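Local coordinates for protein acetyltransferase, GNAT family (Colwellia psychrerythraea, PDB 3IWG) that probably transfers acyl groups, most likely from acetyl-CoA, to an acceptor that is not yet known, at residues K6-I10 with S91-G95; D15-K20 with L54-C58; D63-L67 with Q270-K274; L138-M143 with K225-F230. All coordinates share one frame; numbering follows the deposited sequence.

Contacts 1, 2 and 3 cluster at one end of the chain, their centres about 14 to 20 Å apart, and contact 4 lies across the chain's centre, about 38 to 49 Å from them. Strand 6-9 of contact 1 is followed by helix 17-26, which packs on strand 53-60 in contact 2; contact 2 is nested within the loop that contact 1 closes, and I10 touches L16. Contact 2 closes before contacts 3 and 4 open. Strand 65-71 of contact 3 is the neighbour of 53-60, and contact 3 encloses contact 4. The arrangement is consistent with two GNAT-like units, the C-terminal strand 262-273 being inserted into the N-terminal one between 99-103 and 117-129.

Contact 1 (K6-I10 with S91-G95); sequences KIKTI and SSVIG
The N-terminal strand of a GNAT-like unit, 6-9, meets the turn that follows helix 76-87, and the pairing of I7 with V93, I94 and S91 carries nearly all of the contact. The nearest CA atoms, of I7 and V93, are 6.6 Å apart and no hydrogen bond crosses, so side chains make the join. I7 divides its two branches between the partners. Its CG2, anti to the backbone N, lies 3.6 Å from V93 CG2 and, at the same distance, from I94 CG1, whose side chain crosses it at about a right angle. The other branch ends in CD1, which comes to 3.4 Å from S91 OG. That hydroxyl has its own task: it accepts from I94 N at 3.0 Å with an N-H...O angle of 158°, an ST motif that ties up the turn, while G95 N bonds to S91 O. V93 CG1 also approaches I7 O at 3.4 Å. Beyond the two segments, F46 of strand 44-50 touches I7, V93 and I94, and L82 of helix 76-87 touches I7. An alanine in place of I7 would remove both branches and would probably open a gap beside V93 and I94. The join is therefore apolar: S91 OG and S91 O are both engaged within the turn, and the strand offers chiefly the I7 side chain and its carbonyl.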
loop_
_atom_site.group_PDB
_atom_site.type_symbol
_atom_site.label_atom_id
_atom_site.label_comp_id
_atom_site.label_asym_id
_atom_site.label_seq_id
_atom_site.Cartn_x
_atom_site.Cartn_y
_atom_site.Cartn_z
ATOM N N LYS A 6 33.449 -9.462 12.516
ATOM C CA LYS A 6 33.029 -10.001 11.230
ATOM C C LYS A 6 31.745 -9.230 10.802
ATOM O O LYS A 6 30.810 -9.085 11.599
ATOM C CB LYS A 6 32.748 -11.523 11.328
ATOM C CG LYS A 6 33.874 -12.472 10.813
ATOM C CD LYS A 6 34.958 -12.842 11.861
ATOM C CE LYS A 6 36.118 -13.722 11.270
ATOM N NZ LYS A 6 35.774 -15.181 10.985
ATOM N N ILE A 7 31.710 -8.718 9.570
ATOM C CA ILE A 7 30.463 -8.199 9.015
ATOM C C ILE A 7 29.809 -9.316 8.204
ATOM O O ILE A 7 30.484 -10.006 7.428
ATOM C CB ILE A 7 30.691 -6.950 8.143
ATOM C CG1 ILE A 7 31.393 -5.863 8.972
ATOM C CG2 ILE A 7 29.361 -6.459 7.552
ATOM C CD1 ILE A 7 32.466 -5.067 8.214
ATOM N N LYS A 8 28.503 -9.500 8.410
ATOM C CA LYS A 8 27.719 -10.518 7.699
ATOM C C LYS A 8 26.437 -9.864 7.229
ATOM O O LYS A 8 25.889 -8.997 7.883
ATOM C CB LYS A 8 27.348 -11.722 8.595
ATOM C CG LYS A 8 28.410 -12.793 8.821
ATOM C CD LYS A 8 27.813 -14.075 9.549
ATOM C CE LYS A 8 28.862 -14.755 10.518
ATOM N NZ LYS A 8 28.668 -16.231 10.858
ATOM N N THR A 9 25.960 -10.304 6.086
ATOM C CA THR A 9 24.723 -9.822 5.529
ATOM C C THR A 9 23.617 -10.414 6.449
ATOM O O THR A 9 23.817 -11.460 7.067
ATOM C CB THR A 9 24.647 -10.269 4.036
ATOM O OG1 THR A 9 24.199 -9.189 3.214
ATOM C CG2 THR A 9 23.768 -11.485 3.872
ATOM N N ILE A 10 22.492 -9.727 6.601
ATOM C CA ILE A 10 21.408 -10.234 7.452
ATOM C C ILE A 10 20.106 -10.364 6.644
ATOM O O ILE A 10 19.628 -9.371 6.105
ATOM C CB ILE A 10 21.187 -9.289 8.625
ATOM C CG1 ILE A 10 22.394 -9.381 9.567
ATOM C CG2 ILE A 10 19.843 -9.549 9.321
ATOM C CD1 ILE A 10 22.054 -9.632 11.018
ATOM N N SER A 91 35.168 -2.527 3.496
ATOM C CA SER A 91 34.349 -3.674 3.898
ATOM C C SER A 91 34.062 -4.527 2.672
ATOM O O SER A 91 33.330 -4.112 1.768
ATOM C CB SER A 91 33.023 -3.259 4.551
ATOM O OG SER A 91 32.200 -4.393 4.841
ATOM N N SER A 92 34.645 -5.721 2.656
ATOM C CA SER A 92 34.407 -6.683 1.597
ATOM C C SER A 92 32.898 -6.836 1.384
ATOM O O SER A 92 32.372 -6.683 0.282
ATOM C CB SER A 92 35.035 -8.038 1.988
ATOM O OG SER A 92 36.230 -7.846 2.743
ATOM N N VAL A 93 32.205 -7.090 2.483
ATOM C CA VAL A 93 30.836 -7.561 2.434
ATOM C C VAL A 93 29.875 -6.394 2.159
ATOM O O VAL A 93 29.038 -6.480 1.261
ATOM C CB VAL A 93 30.513 -8.416 3.708
ATOM C CG1 VAL A 93 31.667 -8.345 4.742
ATOM C CG2 VAL A 93 29.161 -8.071 4.307
ATOM N N ILE A 94 30.034 -5.293 2.895
ATOM C CA ILE A 94 29.145 -4.131 2.758
ATOM C C ILE A 94 29.391 -3.392 1.452
ATOM O O ILE A 94 28.455 -2.875 0.844
ATOM C CB ILE A 94 29.322 -3.114 3.898
ATOM C CG1 ILE A 94 28.915 -3.729 5.246
ATOM C CG2 ILE A 94 28.524 -1.856 3.599
ATOM C CD1 ILE A 94 29.292 -2.869 6.475
ATOM N N GLY A 95 30.656 -3.335 1.042
ATOM C CA GLY A 95 31.022 -2.745 -0.235
ATOM C C GLY A 95 31.134 -1.236 -0.190
ATOM O O GLY A 95 31.310 -0.639 0.865
#

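Contact 2 (D15-K20 with L54-C58); sequences DLTQLK and LVGFC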
loop_
_atom_site.group_PDB
_atom_site.type_symbol
_atom_site.label_atom_id
_atom_site.label_comp_id
_atom_site.label_asym_id
_atom_site.label_seq_id
_atom_site.Cartn_x
_atom_site.Cartn_y
_atom_site.Cartn_z
ATOM N N ASP A 15 16.312 -11.226 13.505
ATOM C CA ASP A 15 17.605 -11.260 14.179
ATOM C C ASP A 15 18.037 -9.943 14.865
ATOM O O ASP A 15 18.954 -9.928 15.668
ATOM C CB ASP A 15 18.677 -11.610 13.150
ATOM C CG ASP A 15 19.715 -12.527 13.698
ATOM O OD1 ASP A 15 19.694 -12.752 14.934
ATOM O OD2 ASP A 15 20.552 -13.034 12.905
ATOM N N LEU A 16 17.405 -8.830 14.490
ATOM C CA LEU A 16 17.804 -7.495 14.945
ATOM C C LEU A 16 16.808 -6.833 15.899
ATOM O O LEU A 16 17.011 -5.687 16.299
ATOM C CB LEU A 16 18.017 -6.592 13.718
ATOM C CG LEU A 16 19.170 -6.995 12.816
ATOM C CD1 LEU A 16 19.429 -5.931 11.829
ATOM C CD2 LEU A 16 20.440 -7.282 13.624
ATOM N N THR A 17 15.753 -7.558 16.266
ATOM C CA THR A 17 14.717 -7.072 17.182
ATOM C C THR A 17 15.206 -6.338 18.425
ATOM O O THR A 17 14.730 -5.238 18.727
ATOM C CB THR A 17 13.818 -8.234 17.637
ATOM O OG1 THR A 17 12.891 -8.496 16.595
ATOM C CG2 THR A 17 13.039 -7.897 18.930
ATOM N N GLN A 18 16.156 -6.949 19.123
ATOM C CA GLN A 18 16.724 -6.361 20.323
ATOM C C GLN A 18 17.659 -5.217 19.985
ATOM O O GLN A 18 17.615 -4.182 20.623
ATOM C CB GLN A 18 17.516 -7.386 21.125
ATOM C CG GLN A 18 16.792 -8.046 22.319
ATOM C CD GLN A 18 17.813 -8.659 23.305
ATOM O OE1 GLN A 18 18.991 -8.877 22.941
ATOM N NE2 GLN A 18 17.367 -8.921 24.555
ATOM N N LEU A 19 18.534 -5.409 19.017
ATOM C CA LEU A 19 19.460 -4.359 18.673
ATOM C C LEU A 19 18.707 -3.117 18.154
ATOM O O LEU A 19 19.052 -1.977 18.521
ATOM C CB LEU A 19 20.496 -4.866 17.678
ATOM C CG LEU A 19 21.540 -5.832 18.255
ATOM C CD1 LEU A 19 22.311 -6.494 17.104
ATOM C CD2 LEU A 19 22.517 -5.095 19.214
ATOM N N LYS A 20 17.665 -3.338 17.341
ATOM C CA LYS A 20 16.876 -2.224 16.851
ATOM C C LYS A 20 16.168 -1.464 17.967
ATOM O O LYS A 20 16.148 -0.213 17.985
ATOM C CB LYS A 20 15.859 -2.667 15.812
ATOM C CG LYS A 20 16.493 -3.131 14.511
ATOM C CD LYS A 20 15.992 -2.313 13.334
ATOM C CE LYS A 20 16.829 -2.496 12.055
ATOM N NZ LYS A 20 16.348 -1.580 10.997
ATOM N N LEU A 54 25.995 -11.593 17.707
ATOM C CA LEU A 54 25.525 -10.387 17.041
ATOM C C LEU A 54 25.438 -9.172 17.983
ATOM O O LEU A 54 24.466 -9.031 18.711
ATOM C CB LEU A 54 24.147 -10.677 16.466
ATOM C CG LEU A 54 23.460 -9.600 15.639
ATOM C CD1 LEU A 54 24.387 -9.174 14.498
ATOM C CD2 LEU A 54 22.104 -10.184 15.149
ATOM N N VAL A 55 26.428 -8.281 17.938
ATOM C CA VAL A 55 26.518 -7.144 18.887
ATOM C C VAL A 55 26.285 -5.740 18.282
ATOM O O VAL A 55 26.414 -4.707 18.981
ATOM C CB VAL A 55 27.877 -7.177 19.589
ATOM C CG1 VAL A 55 28.093 -8.570 20.202
ATOM C CG2 VAL A 55 29.000 -6.827 18.618
ATOM N N GLY A 56 25.954 -5.702 16.992
ATOM C CA GLY A 56 25.546 -4.468 16.331
ATOM C C GLY A 56 25.106 -4.667 14.897
ATOM O O GLY A 56 25.191 -5.776 14.370
ATOM N N PHE A 57 24.676 -3.581 14.247
ATOM C CA PHE A 57 24.220 -3.650 12.860
ATOM C C PHE A 57 24.251 -2.292 12.119
ATOM O O PHE A 57 24.345 -1.218 12.722
ATOM C CB PHE A 57 22.768 -4.180 12.800
ATOM C CG PHE A 57 21.760 -3.122 13.089
ATOM C CD1 PHE A 57 21.406 -2.820 14.389
ATOM C CD2 PHE A 57 21.234 -2.355 12.070
ATOM C CE1 PHE A 57 20.486 -1.792 14.655
ATOM C CE2 PHE A 57 20.353 -1.337 12.327
ATOM C CZ PHE A 57 19.979 -1.049 13.613
ATOM N N CYS A 58 24.107 -2.349 10.799
ATOM C CA CYS A 58 23.836 -1.145 10.043
ATOM C C CYS A 58 22.960 -1.487 8.856
ATOM O O CYS A 58 22.769 -2.658 8.553
ATOM C CB CYS A 58 25.140 -0.476 9.586
ATOM S SG CYS A 58 25.979 -1.278 8.271
#
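The first turn of helix 17-26, with the short 3-10 segment ahead of it, runs over strand 53-60; the nearest pair of CA atoms, L19 and G56, is 6.5 Å apart, and the separation widens to 8.5 Å between D15 CA and L54 CA. L19 enters at this closest CA pair. One of its methyls, CD1, rests 3.6 Å from L54 CG, and the other, CD2, lies 3.9 Å from V55 O. L54 extends its side chain toward the helix with CG anti to the backbone N (chi1 -176°), which brings CD2 to L16 CD2 at 3.7 Å and close to the D15 backbone, with D15 O only 3.2 Å away. F57 fills the other end. Its CG sits between the backbone N and the carbonyl carbon (chi1 81°), and this turns the ring toward the helix, where L16 CD1, L19 CB and K20 CE approach it obliquely. The lysine's aliphatic chain crosses the ring side chain at about a right angle, with K20 CE 3.7 Å from F57 CE2, while its ammonium goes on to a hydrogen bond with Q68 OE1 on strand 65-71. L19 and F57 also touch Y70 of that strand. V55 and G56 both face F48 on strand 44-50, forming a classic beta bulge. The sequence of elements, strand 6-9, helices 17-26 and 33-39, then strands 44-50, 53-60 and 65-71, matches the order in the GNAT fold, consistent with helix 17-26 being its first helix, packed on the sheet.

Contact 3 (D63-L67 with Q270-K274); sequences DGYLL and QFEFK
Y65 OH donates to E272 OE1 at 2.6 Å, the hydrogen bond that spans the two segments. The acceptor uses its syn lone pair, on the side of the second oxygen, and OE2 accordingly lies only 3.1 Å from Y65 OH. The carboxylate is turned 67° from the ring plane. Q270 reaches in with an extended chain, and its NE2 gives OE2 of E272 a weak bond, with an N-H...O angle of 125°. Both oxygens of the carboxylate thus meet a donor, which would tend to keep it ionised. At the edge of the tyrosine ring, near its plane, stands F271 O, 3.8 Å from Y65 CE2. The E272 chain is bent at chi2, which folds the carboxylate back toward the hydroxyl. Strands 65-67 and 270-273 are not sheet neighbours: their axes pass 8.6 Å apart at 135°, with strand 99-103 between them. In this setting the C-terminal strand sits between 99-103 and 117-129, where a GNAT unit normally places its last strand, consistent with a strand contributed by the C-terminal half. Apart from the polar group, L66 CD2 meets the edge of the F273 ring, 4.3 Å from CZ. Farther out, F101 of strand 99-103 packs against the Y65 ring with the two rings inclined to each other, T119 touches E272, and N61 OD1 accepts from Y65 N at the start of the strand.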
loop_
_atom_site.group_PDB
_atom_site.type_symbol
_atom_site.label_atom_id
_atom_site.label_comp_id
_atom_site.label_asym_id
_atom_site.label_seq_id
_atom_site.Cartn_x
_atom_site.Cartn_y
_atom_site.Cartn_z
ATOM N N ASP A 63 21.073 3.629 -2.867
ATOM C CA ASP A 63 22.007 4.599 -3.398
ATOM C C ASP A 63 23.360 4.489 -2.777
ATOM O O ASP A 63 24.270 5.149 -3.244
ATOM C CB ASP A 63 21.435 5.990 -3.245
ATOM C CG ASP A 63 20.175 6.154 -4.061
ATOM O OD1 ASP A 63 20.283 5.942 -5.288
ATOM O OD2 ASP A 63 19.075 6.409 -3.501
ATOM N N GLY A 64 23.527 3.629 -1.770
ATOM C CA GLY A 64 24.820 3.498 -1.086
ATOM C C GLY A 64 24.959 4.347 0.173
ATOM O O GLY A 64 26.062 4.619 0.630
ATOM N N TYR A 65 23.836 4.718 0.765
ATOM C CA TYR A 65 23.858 5.564 1.919
ATOM C C TYR A 65 23.353 4.834 3.122
ATOM O O TYR A 65 22.255 4.260 3.109
ATOM C CB TYR A 65 23.004 6.811 1.698
ATOM C CG TYR A 65 23.664 7.791 0.761
ATOM C CD1 TYR A 65 23.495 7.696 -0.608
ATOM C CD2 TYR A 65 24.497 8.787 1.255
ATOM C CE1 TYR A 65 24.138 8.581 -1.480
ATOM C CE2 TYR A 65 25.126 9.673 0.412
ATOM C CZ TYR A 65 24.944 9.579 -0.954
ATOM O OH TYR A 65 25.565 10.479 -1.776
ATOM N N LEU A 66 24.168 4.896 4.170
ATOM C CA LEU A 66 23.778 4.405 5.463
ATOM C C LEU A 66 22.541 5.117 5.938
ATOM O O LEU A 66 22.339 6.298 5.694
ATOM C CB LEU A 66 24.903 4.579 6.496
ATOM C CG LEU A 66 25.949 3.467 6.656
ATOM C CD1 LEU A 66 26.515 3.054 5.324
ATOM C CD2 LEU A 66 27.131 3.896 7.614
ATOM N N LEU A 67 21.712 4.378 6.624
ATOM C CA LEU A 67 20.510 4.904 7.206
ATOM C C LEU A 67 20.538 4.690 8.709
ATOM O O LEU A 67 19.954 5.468 9.432
ATOM C CB LEU A 67 19.248 4.216 6.581
ATOM C CG LEU A 67 18.879 4.508 5.090
ATOM C CD1 LEU A 67 17.428 4.011 4.690
ATOM C CD2 LEU A 67 18.993 5.994 4.680
ATOM N N GLN A 270 22.552 14.780 5.371
ATOM C CA GLN A 270 23.159 13.858 4.437
ATOM C C GLN A 270 24.623 14.157 4.378
ATOM O O GLN A 270 24.978 15.264 3.939
ATOM C CB GLN A 270 22.589 14.060 3.020
ATOM C CG GLN A 270 23.098 13.050 2.010
ATOM C CD GLN A 270 22.528 13.243 0.608
ATOM O OE1 GLN A 270 21.472 13.868 0.409
ATOM N NE2 GLN A 270 23.255 12.739 -0.376
ATOM N N PHE A 271 25.446 13.176 4.771
ATOM C CA PHE A 271 26.921 13.266 4.777
ATOM C C PHE A 271 27.514 12.484 3.626
ATOM O O PHE A 271 27.002 11.402 3.284
ATOM C CB PHE A 271 27.509 12.668 6.053
ATOM C CG PHE A 271 27.327 13.514 7.263
ATOM C CD1 PHE A 271 28.096 14.654 7.453
ATOM C CD2 PHE A 271 26.410 13.171 8.234
ATOM C CE1 PHE A 271 27.951 15.454 8.577
ATOM C CE2 PHE A 271 26.262 13.973 9.392
ATOM C CZ PHE A 271 27.041 15.120 9.547
ATOM N N GLU A 272 28.562 13.024 3.011
ATOM C CA GLU A 272 29.274 12.314 1.953
ATOM C C GLU A 272 30.594 11.887 2.550
ATOM O O GLU A 272 31.238 12.660 3.246
ATOM C CB GLU A 272 29.525 13.173 0.715
ATOM C CG GLU A 272 28.272 13.850 0.100
ATOM C CD GLU A 272 27.217 12.876 -0.426
ATOM O OE1 GLU A 272 27.607 11.929 -1.140
ATOM O OE2 GLU A 272 26.005 13.073 -0.134
ATOM N N PHE A 273 30.983 10.649 2.277
ATOM C CA PHE A 273 32.213 10.106 2.791
ATOM C C PHE A 273 33.477 10.481 2.014
ATOM O O PHE A 273 33.498 10.584 0.764
ATOM C CB PHE A 273 32.146 8.587 2.860
ATOM C CG PHE A 273 31.229 8.073 3.908
ATOM C CD1 PHE A 273 30.971 8.813 5.057
ATOM C CD2 PHE A 273 30.635 6.822 3.766
ATOM C CE1 PHE A 273 30.099 8.351 6.013
ATOM C CE2 PHE A 273 29.786 6.324 4.758
ATOM C CZ PHE A 273 29.507 7.090 5.880
ATOM N N LYS A 274 34.524 10.676 2.826
ATOM C CA LYS A 274 35.904 10.702 2.374
ATOM C C LYS A 274 36.397 9.237 2.393
ATOM O O LYS A 274 37.295 8.842 1.626
ATOM C CB LYS A 274 36.778 11.642 3.271
ATOM C CG LYS A 274 36.612 11.487 4.810
ATOM C CD LYS A 274 37.533 12.429 5.660
ATOM C CE LYS A 274 38.312 11.656 6.769
ATOM N NZ LYS A 274 38.421 12.348 8.095
#

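Contact 4 (L138-M143 with K225-F230); sequences LEMIDM and KKVLTF
Aromatic contacts of F230 with M140 and M143, both selenomethionine, make up one part of this join between loop 138-143 and helix 223-237. The helix follows an R-G-Q-G sequence that resembles the glycine-rich Q/R-x-x-G-x-G/A signature (motif A) of GNAT enzymes, which in relatives binds the acetyl-CoA pyrophosphate and probably does so here. M143 CB stands over the ring face, 3.8 Å from the F230 centroid and 11° off its normal. The M143 chain then runs on obliquely and places SE 3.7 Å from F230 CD1, a Met-aromatic contact. M140 approaches the ring obliquely, its CE 3.6 Å from F230 CD2 and its SE 5.5 Å from the ring centroid, a second, looser Met-aromatic contact. Apolar contacts continue along the helix, where M143 SE touches V227 CG1 and I141 CG2 presses tightly on K226 CD at 3.4 Å. Polar links are few: a long salt bridge of 3.4 Å joins E139 OE1 to K226 NZ, and a water accepts from I141 N and donates to K226 O at 2.6 Å. F183 on strand 182-187 meets F230 edge-to-face. Losing the ring to an alanine here would probably leave M140 and M143 without their aromatic partner and open a gap between the loop and the helix. The loop is therefore held mainly by apolar and selenium-aromatic contact, with one long ion pair and one bridging water.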
loop_
_atom_site.group_PDB
_atom_site.type_symbol
_atom_site.label_atom_id
_atom_site.label_comp_id
_atom_site.label_asym_id
_atom_site.label_seq_id
_atom_site.Cartn_x
_atom_site.Cartn_y
_atom_site.Cartn_z
ATOM N N LEU A 138 -8.968 30.712 18.621
ATOM C CA LEU A 138 -8.733 30.856 17.190
ATOM C C LEU A 138 -9.596 29.868 16.396
ATOM O O LEU A 138 -9.535 28.664 16.650
ATOM C CB LEU A 138 -7.253 30.545 16.930
ATOM C CG LEU A 138 -6.597 30.833 15.573
ATOM C CD1 LEU A 138 -5.452 29.849 15.308
ATOM C CD2 LEU A 138 -7.603 30.765 14.450
ATOM N N GLU A 139 -10.373 30.369 15.428
ATOM C CA GLU A 139 -11.163 29.515 14.482
ATOM C C GLU A 139 -10.444 28.237 13.937
ATOM O O GLU A 139 -9.414 28.324 13.276
ATOM C CB GLU A 139 -11.744 30.352 13.287
ATOM C CG GLU A 139 -10.843 31.508 12.736
ATOM C CD GLU A 139 -10.911 31.703 11.192
ATOM O OE1 GLU A 139 -9.816 31.920 10.563
ATOM O OE2 GLU A 139 -12.044 31.655 10.630
HETATM N N MSE A 140 -11.041 27.078 14.230
HETATM C CA MSE A 140 -10.510 25.747 13.930
HETATM C C MSE A 140 -11.401 25.075 12.870
HETATM O O MSE A 140 -12.636 25.024 13.035
HETATM C CB MSE A 140 -10.487 24.910 15.213
HETATM C CG MSE A 140 -10.772 23.383 15.071
HETATM SE SE MSE A 140 -9.264 22.145 15.375
HETATM C CE MSE A 140 -10.237 20.485 15.834
ATOM N N ILE A 141 -10.780 24.549 11.807
ATOM C CA ILE A 141 -11.524 23.899 10.728
ATOM C C ILE A 141 -12.025 22.530 11.137
ATOM O O ILE A 141 -11.575 21.969 12.119
ATOM C CB ILE A 141 -10.674 23.673 9.465
ATOM C CG1 ILE A 141 -9.559 22.652 9.716
ATOM C CG2 ILE A 141 -10.118 24.993 8.930
ATOM C CD1 ILE A 141 -8.811 22.255 8.441
ATOM N N ASP A 142 -12.954 21.998 10.358
ATOM C CA ASP A 142 -13.416 20.616 10.527
ATOM C C ASP A 142 -12.912 19.762 9.352
ATOM O O ASP A 142 -13.187 20.055 8.201
ATOM C CB ASP A 142 -14.953 20.544 10.640
ATOM C CG ASP A 142 -15.452 19.171 11.191
ATOM O OD1 ASP A 142 -14.737 18.484 11.997
ATOM O OD2 ASP A 142 -16.573 18.765 10.796
HETATM N N MSE A 143 -12.136 18.734 9.651
HETATM C CA MSE A 143 -11.751 17.764 8.632
HETATM C C MSE A 143 -12.568 16.489 8.845
HETATM O O MSE A 143 -12.912 16.140 9.988
HETATM C CB MSE A 143 -10.258 17.471 8.695
HETATM C CG MSE A 143 -9.381 18.647 8.404
HETATM SE SE MSE A 143 -7.531 18.228 8.476
HETATM C CE MSE A 143 -7.419 17.472 6.676
ATOM N N LYS A 225 -1.567 25.566 8.104
ATOM C CA LYS A 225 -1.561 25.794 9.528
ATOM C C LYS A 225 -2.788 25.165 10.182
ATOM O O LYS A 225 -2.677 24.479 11.198
ATOM C CB LYS A 225 -1.516 27.258 9.858
ATOM C CG LYS A 225 -1.499 27.544 11.345
ATOM C CD LYS A 225 -1.361 29.055 11.576
ATOM C CE LYS A 225 -1.341 29.434 13.103
ATOM N NZ LYS A 225 -2.651 29.873 13.692
ATOM N N LYS A 226 -3.948 25.395 9.576
ATOM C CA LYS A 226 -5.181 24.943 10.151
ATOM C C LYS A 226 -5.280 23.429 10.188
ATOM O O LYS A 226 -5.873 22.857 11.115
ATOM C CB LYS A 226 -6.336 25.527 9.378
ATOM C CG LYS A 226 -6.410 27.038 9.438
ATOM C CD LYS A 226 -7.835 27.520 9.370
ATOM C CE LYS A 226 -8.231 28.257 8.090
ATOM N NZ LYS A 226 -8.399 29.692 8.424
ATOM N N VAL A 227 -4.672 22.794 9.184
ATOM C CA VAL A 227 -4.727 21.346 9.038
ATOM C C VAL A 227 -3.882 20.742 10.138
ATOM O O VAL A 227 -4.314 19.852 10.855
ATOM C CB VAL A 227 -4.242 20.876 7.636
ATOM C CG1 VAL A 227 -4.100 19.399 7.576
ATOM C CG2 VAL A 227 -5.214 21.329 6.588
ATOM N N LEU A 228 -2.684 21.276 10.286
ATOM C CA LEU A 228 -1.783 20.838 11.335
ATOM C C LEU A 228 -2.449 21.010 12.718
ATOM O O LEU A 228 -2.375 20.120 13.558
ATOM C CB LEU A 228 -0.488 21.619 11.234
ATOM C CG LEU A 228 0.426 21.122 10.132
ATOM C CD1 LEU A 228 1.589 22.094 9.950
ATOM C CD2 LEU A 228 0.981 19.766 10.535
ATOM N N THR A 229 -3.150 22.118 12.924
ATOM C CA THR A 229 -3.806 22.351 14.196
ATOM C C THR A 229 -4.869 21.293 14.455
ATOM O O THR A 229 -4.953 20.770 15.551
ATOM C CB THR A 229 -4.414 23.761 14.275
ATOM O OG1 THR A 229 -3.364 24.716 14.057
ATOM C CG2 THR A 229 -5.044 24.006 15.645
ATOM N N PHE A 230 -5.667 20.949 13.446
ATOM C CA PHE A 230 -6.663 19.888 13.612
ATOM C C PHE A 230 -5.991 18.569 13.961
ATOM O O PHE A 230 -6.403 17.865 14.865
ATOM C CB PHE A 230 -7.430 19.687 12.310
ATOM C CG PHE A 230 -8.427 18.579 12.351
ATOM C CD1 PHE A 230 -8.057 17.303 12.040
ATOM C CD2 PHE A 230 -9.747 18.831 12.666
ATOM C CE1 PHE A 230 -8.966 16.270 12.070
ATOM C CE2 PHE A 230 -10.675 17.795 12.693
ATOM C CZ PHE A 230 -10.286 16.522 12.385
HETATM O O HOH W 1 -7.809 23.984 12.418
#